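Local coordinates for ULam111 (Flavobacterium sp., PDB 5WUT), which hydrolyses laminarin as a family 16 glycoside hydrolase, probably cutting the beta-1,3-glucan backbone of this seaweed polysaccharide, at residues Q115-I119 / P195-F200; F133-H137 / K171-F175. All blocks are in the same frame, centred on the assembly; numbering follows the deposited sequence.

Contact 1: Q115-I119 / P195-F200; sequences QCGEI and PYDQPF
Tyr196 and Phe200 bring two aromatic rings from the loop 195-200 against the start of the strand at 118-119, and Pro195 and Ile119 fill in around them. One face of the Tyr196 ring lies over the proline that precedes it, Pro195 CG standing 3.9 Å above the ring plane and over its centre; at the edge, near the plane, is Glu118 O. Ile119 CG1 approaches the same ring obliquely, 3.6 Å from Tyr196 CE1. On Phe200 one face receives the tip of this isoleucine, with Ile119 CD1 4.1 Å from Phe200 CD2, while Pro195 O and Gln198 O lie in plane at its edge. Ile119 thus serves two rings, its long branch reaching them because CG1 is anti to the carbonyl carbon (chi1 -47°).

The tyrosine ends in a hydroxyl that donates to Glu118 O at 2.8 Å, from above the carbonyl plane and 44° out of it. Gly117 suits its place for lack of a side chain: Pro195 CG comes within 3.5 Å of Gly117 CA, where a CB would collide with it, and the backbone angles alone would jam a CB against the carbonyl O of Cys116. Gln198 NE2 bonds chiefly to Asn107 OD1 and reinforces the loop from within by a longer hydrogen bond, 3.3 Å, to Pro195 O in the carbonyl plane.

Glu118 itself points away from the loop and meets Trp113 through OE1. The sequence that begins here matches the family 16 signature whose glutamates catalyse in relatives. The chemistry therefore implies a division of labour: apolar rings and a proline shape the buried side, the phenolic hydroxyl is one of the donors to the backbone carbonyl of Glu118, and the carboxylate is left facing the other way.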
loop_
_atom_site.group_PDB
_atom_site.type_symbol
_atom_site.label_atom_id
_atom_site.label_comp_id
_atom_site.label_asym_id
_atom_site.label_seq_id
_atom_site.Cartn_x
_atom_site.Cartn_y
_atom_site.Cartn_z
ATOM N N GLN A 115 -1.443 25.586 -15.723
ATOM C CA GLN A 115 -0.276 26.256 -15.149
ATOM C C GLN A 115 -0.352 26.304 -13.626
ATOM O O GLN A 115 0.669 26.232 -12.934
ATOM C CB GLN A 115 -0.136 27.675 -15.718
ATOM C CG GLN A 115 1.048 28.470 -15.173
ATOM C CD GLN A 115 2.384 28.007 -15.727
ATOM O OE1 GLN A 115 2.458 27.414 -16.806
ATOM N NE2 GLN A 115 3.456 28.282 -14.986
ATOM N N CYS A 116 -1.570 26.405 -13.107
ATOM C CA CYS A 116 -1.791 26.507 -11.665
ATOM C C CYS A 116 -1.379 25.239 -10.930
ATOM O O CYS A 116 -1.076 25.276 -9.741
ATOM C CB CYS A 116 -3.263 26.799 -11.367
ATOM S SG CYS A 116 -4.395 25.515 -11.944
ATOM N N GLY A 117 -1.366 24.116 -11.638
ATOM C CA GLY A 117 -1.081 22.842 -11.000
ATOM C C GLY A 117 -2.295 22.151 -10.390
ATOM O O GLY A 117 -3.273 22.794 -9.961
ATOM N N GLU A 118 -2.223 20.822 -10.338
ATOM C CA GLU A 118 -3.296 19.993 -9.812
ATOM C C GLU A 118 -2.692 18.791 -9.105
ATOM O O GLU A 118 -1.708 18.225 -9.591
ATOM C CB GLU A 118 -4.221 19.540 -10.950
ATOM C CG GLU A 118 -5.299 18.531 -10.543
ATOM C CD GLU A 118 -6.204 18.111 -11.697
ATOM O OE1 GLU A 118 -6.306 18.848 -12.702
ATOM O OE2 GLU A 118 -6.820 17.038 -11.603
ATOM N N ILE A 119 -3.269 18.415 -7.967
ATOM C CA ILE A 119 -2.855 17.221 -7.219
ATOM C C ILE A 119 -4.046 16.281 -7.081
ATOM O O ILE A 119 -5.050 16.646 -6.475
ATOM C CB ILE A 119 -2.324 17.558 -5.796
ATOM C CG1 ILE A 119 -1.330 18.721 -5.838
ATOM C CG2 ILE A 119 -1.724 16.282 -5.131
ATOM C CD1 ILE A 119 -0.915 19.212 -4.468
ATOM N N PRO A 195 4.542 23.736 -10.108
ATOM C CA PRO A 195 3.742 24.865 -9.631
ATOM C C PRO A 195 3.319 24.683 -8.174
ATOM O O PRO A 195 2.305 25.256 -7.778
ATOM C CB PRO A 195 2.518 24.827 -10.544
ATOM C CG PRO A 195 2.360 23.343 -10.841
ATOM C CD PRO A 195 3.767 22.846 -10.995
ATOM N N TYR A 196 4.054 23.887 -7.403
ATOM C CA TYR A 196 3.567 23.466 -6.093
ATOM C C TYR A 196 4.170 24.212 -4.898
ATOM O O TYR A 196 4.091 23.725 -3.772
ATOM C CB TYR A 196 3.786 21.951 -5.935
ATOM C CG TYR A 196 3.035 21.188 -7.008
ATOM C CD1 TYR A 196 1.648 21.158 -7.011
ATOM C CD2 TYR A 196 3.703 20.537 -8.033
ATOM C CE1 TYR A 196 0.941 20.493 -7.997
ATOM C CE2 TYR A 196 2.993 19.858 -9.037
ATOM C CZ TYR A 196 1.608 19.841 -9.006
ATOM O OH TYR A 196 0.897 19.192 -9.990
ATOM N N ASP A 197 4.759 25.386 -5.142
ATOM C CA ASP A 197 5.224 26.246 -4.059
ATOM C C ASP A 197 4.284 27.435 -3.897
ATOM O O ASP A 197 4.686 28.602 -3.959
ATOM C CB ASP A 197 6.663 26.712 -4.313
ATOM C CG ASP A 197 7.641 25.557 -4.418
ATOM O OD1 ASP A 197 7.500 24.574 -3.661
ATOM O OD2 ASP A 197 8.570 25.652 -5.246
ATOM N N GLN A 198 3.008 27.107 -3.707
ATOM C CA GLN A 198 1.952 28.087 -3.478
ATOM C C GLN A 198 0.844 27.378 -2.714
ATOM O O GLN A 198 0.827 26.148 -2.642
ATOM C CB GLN A 198 1.421 28.655 -4.791
ATOM C CG GLN A 198 0.775 27.594 -5.661
ATOM C CD GLN A 198 -0.079 28.159 -6.778
ATOM O OE1 GLN A 198 -0.684 29.232 -6.653
ATOM N NE2 GLN A 198 -0.122 27.441 -7.893
ATOM N N PRO A 199 -0.095 28.140 -2.138
ATOM C CA PRO A 199 -1.246 27.472 -1.522
ATOM C C PRO A 199 -2.103 26.771 -2.576
ATOM O O PRO A 199 -2.144 27.206 -3.737
ATOM C CB PRO A 199 -2.021 28.624 -0.860
ATOM C CG PRO A 199 -1.019 29.765 -0.765
ATOM C CD PRO A 199 -0.146 29.605 -1.970
ATOM N N PHE A 200 -2.757 25.692 -2.156
ATOM C CA PHE A 200 -3.706 24.958 -2.989
ATOM C C PHE A 200 -5.036 24.853 -2.255
ATOM O O PHE A 200 -5.062 24.952 -1.038
ATOM C CB PHE A 200 -3.163 23.555 -3.312
ATOM C CG PHE A 200 -2.283 23.504 -4.540
ATOM C CD1 PHE A 200 -1.085 24.214 -4.592
ATOM C CD2 PHE A 200 -2.644 22.722 -5.629
ATOM C CE1 PHE A 200 -0.301 24.185 -5.740
ATOM C CE2 PHE A 200 -1.854 22.679 -6.756
ATOM C CZ PHE A 200 -0.687 23.419 -6.812
#

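Contact 2: F133-H137 / K171-F175; sequences FTSLH and KMDFF
Phe174 reaches across to Thr134 and Leu136, and the contact is chiefly apolar. Its CG is anti to the carbonyl carbon (chi1 -64°), which brings the ring between the two strands and alongside Thr134, whose CB lies 3.5 Å from Phe174 CD2. The threonine offers its methyl as well, with CG2 3.8 Å from the same ring atom. At the far end of the ring Leu136 closes in with both methyls: CD1 is in the ring plane at the edge, 3.7 Å from Phe174 CZ, and CD2 is 3.8 Å from that carbon. A beta-branched and a forked side chain suit these places, since each presents two carbons to one flat group. Leu136 CD1 also meets the flexible chain of Met172 at its CG, 4.3 Å away. Cutting Phe174 back to an alanine would probably open a gap between the strands and strip Thr134 and Leu136 of their shared partner.

No hydrogen bond joins the two segments. The side-chain polar bonds are made to other partners: Ser135 OG bonds to Thr148, and Lys171 NZ forms a salt bridge of 2.7 Å with Asp173 OD1, reaching it from above the carboxylate plane. Asp173 OD2 is held by Thr183.

The strand axes approach to 8.6 Å and run nearly antiparallel, at 157°. Each strand bonds to neighbours of its own layer, 131-137 to 118-123 and 172-176 to 161-167, with alternate side chains turned inward. This is the face-to-face packing of two sheets through a hydrophobic core, as in the beta-jelly roll of family 16 enzymes.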
loop_
_atom_site.group_PDB
_atom_site.type_symbol
_atom_site.label_atom_id
_atom_site.label_comp_id
_atom_site.label_asym_id
_atom_site.label_seq_id
_atom_site.Cartn_x
_atom_site.Cartn_y
_atom_site.Cartn_z
ATOM N N PHE A 133 -5.802 5.840 -8.742
ATOM C CA PHE A 133 -4.822 6.620 -9.488
ATOM C C PHE A 133 -4.366 7.783 -8.631
ATOM O O PHE A 133 -5.175 8.351 -7.906
ATOM C CB PHE A 133 -5.425 7.123 -10.805
ATOM C CG PHE A 133 -5.966 6.026 -11.684
ATOM C CD1 PHE A 133 -7.235 5.499 -11.472
ATOM C CD2 PHE A 133 -5.206 5.524 -12.724
ATOM C CE1 PHE A 133 -7.729 4.483 -12.278
ATOM C CE2 PHE A 133 -5.698 4.508 -13.532
ATOM C CZ PHE A 133 -6.960 3.994 -13.305
ATOM N N THR A 134 -3.075 8.101 -8.682
ATOM C CA THR A 134 -2.513 9.273 -8.009
ATOM C C THR A 134 -1.696 10.012 -9.048
ATOM O O THR A 134 -0.865 9.397 -9.715
ATOM C CB THR A 134 -1.636 8.891 -6.812
ATOM O OG1 THR A 134 -0.636 7.955 -7.237
ATOM C CG2 THR A 134 -2.478 8.254 -5.727
ATOM N N SER A 135 -1.952 11.314 -9.209
ATOM C CA SER A 135 -1.439 12.059 -10.360
ATOM C C SER A 135 -1.167 13.517 -10.069
ATOM O O SER A 135 -1.691 14.090 -9.105
ATOM C CB SER A 135 -2.420 12.006 -11.535
ATOM O OG SER A 135 -3.014 10.732 -11.693
ATOM N N LEU A 136 -0.384 14.109 -10.964
ATOM C CA LEU A 136 -0.143 15.557 -11.022
ATOM C C LEU A 136 -0.482 16.054 -12.419
ATOM O O LEU A 136 -0.245 15.352 -13.387
ATOM C CB LEU A 136 1.311 15.914 -10.717
ATOM C CG LEU A 136 1.875 15.685 -9.315
ATOM C CD1 LEU A 136 0.963 16.159 -8.193
ATOM C CD2 LEU A 136 2.235 14.235 -9.153
ATOM N N HIS A 137 -1.036 17.261 -12.511
ATOM C CA HIS A 137 -1.204 17.946 -13.791
ATOM C C HIS A 137 -0.534 19.300 -13.690
ATOM O O HIS A 137 -0.724 20.028 -12.705
ATOM C CB HIS A 137 -2.676 18.121 -14.151
ATOM C CG HIS A 137 -3.401 16.831 -14.299
ATOM N ND1 HIS A 137 -3.647 16.253 -15.525
ATOM C CD2 HIS A 137 -3.899 15.982 -13.371
ATOM C CE1 HIS A 137 -4.286 15.111 -15.346
ATOM N NE2 HIS A 137 -4.448 14.923 -14.047
ATOM N N LYS A 171 9.272 17.505 -2.784
ATOM C CA LYS A 171 8.631 16.330 -3.353
ATOM C C LYS A 171 7.180 16.162 -2.941
ATOM O O LYS A 171 6.709 16.766 -1.971
ATOM C CB LYS A 171 9.404 15.063 -2.987
ATOM C CG LYS A 171 9.561 14.849 -1.522
ATOM C CD LYS A 171 10.077 13.449 -1.247
ATOM C CE LYS A 171 10.351 13.284 0.227
ATOM N NZ LYS A 171 9.091 13.250 1.010
ATOM N N MET A 172 6.485 15.328 -3.705
ATOM C CA MET A 172 5.100 14.980 -3.451
ATOM C C MET A 172 4.993 13.471 -3.289
ATOM O O MET A 172 5.189 12.734 -4.264
ATOM C CB MET A 172 4.216 15.454 -4.607
ATOM C CG MET A 172 2.729 15.481 -4.303
ATOM S SD MET A 172 2.276 16.952 -3.361
ATOM C CE MET A 172 2.512 18.245 -4.572
ATOM N N ASP A 173 4.702 13.016 -2.073
ATOM C CA ASP A 173 4.501 11.590 -1.788
ATOM C C ASP A 173 3.009 11.295 -1.686
ATOM O O ASP A 173 2.273 12.070 -1.060
ATOM C CB ASP A 173 5.150 11.175 -0.465
ATOM C CG ASP A 173 6.666 11.086 -0.519
ATOM O OD1 ASP A 173 7.284 11.293 0.543
ATOM O OD2 ASP A 173 7.253 10.780 -1.568
ATOM N N PHE A 174 2.565 10.179 -2.259
ATOM C CA PHE A 174 1.163 9.786 -2.195
ATOM C C PHE A 174 1.012 8.478 -1.424
ATOM O O PHE A 174 1.784 7.539 -1.660
ATOM C CB PHE A 174 0.581 9.602 -3.605
ATOM C CG PHE A 174 0.536 10.866 -4.442
ATOM C CD1 PHE A 174 1.694 11.385 -5.015
ATOM C CD2 PHE A 174 -0.682 11.493 -4.715
ATOM C CE1 PHE A 174 1.642 12.542 -5.815
ATOM C CE2 PHE A 174 -0.740 12.631 -5.505
ATOM C CZ PHE A 174 0.420 13.160 -6.052
ATOM N N PHE A 175 0.032 8.416 -0.521
ATOM C CA PHE A 175 -0.190 7.245 0.329
ATOM C C PHE A 175 -1.614 6.741 0.255
ATOM O O PHE A 175 -2.564 7.523 0.274
ATOM C CB PHE A 175 0.130 7.555 1.804
ATOM C CG PHE A 175 1.492 8.133 2.041
ATOM C CD1 PHE A 175 1.738 9.484 1.835
ATOM C CD2 PHE A 175 2.521 7.340 2.531
ATOM C CE1 PHE A 175 2.988 10.013 2.059
ATOM C CE2 PHE A 175 3.768 7.862 2.779
ATOM C CZ PHE A 175 4.013 9.210 2.539
#

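The centres of contacts 1 and 2 are about 12 Å apart, and the second is nested in the chain loop closed by the first. Strands 118-123 and 131-137 are antiparallel neighbours, with Glu118 O and His137 N 3.1 Å apart in a probable hydrogen bond. The hydroxyl of Tyr196 reaches over to contact 2, 3.3 Å from His137 O, which probably takes a weaker share of the proton given to Glu118 O. In the core Ile119 CD1 packs on Met172 CE at 3.6 Å, making the apolar sides continuous. Glu118 and His137 touch on the other side of their sheet, which in family 16 relatives lines the substrate cleft; both contacts thus probably underlie the catalytic surface.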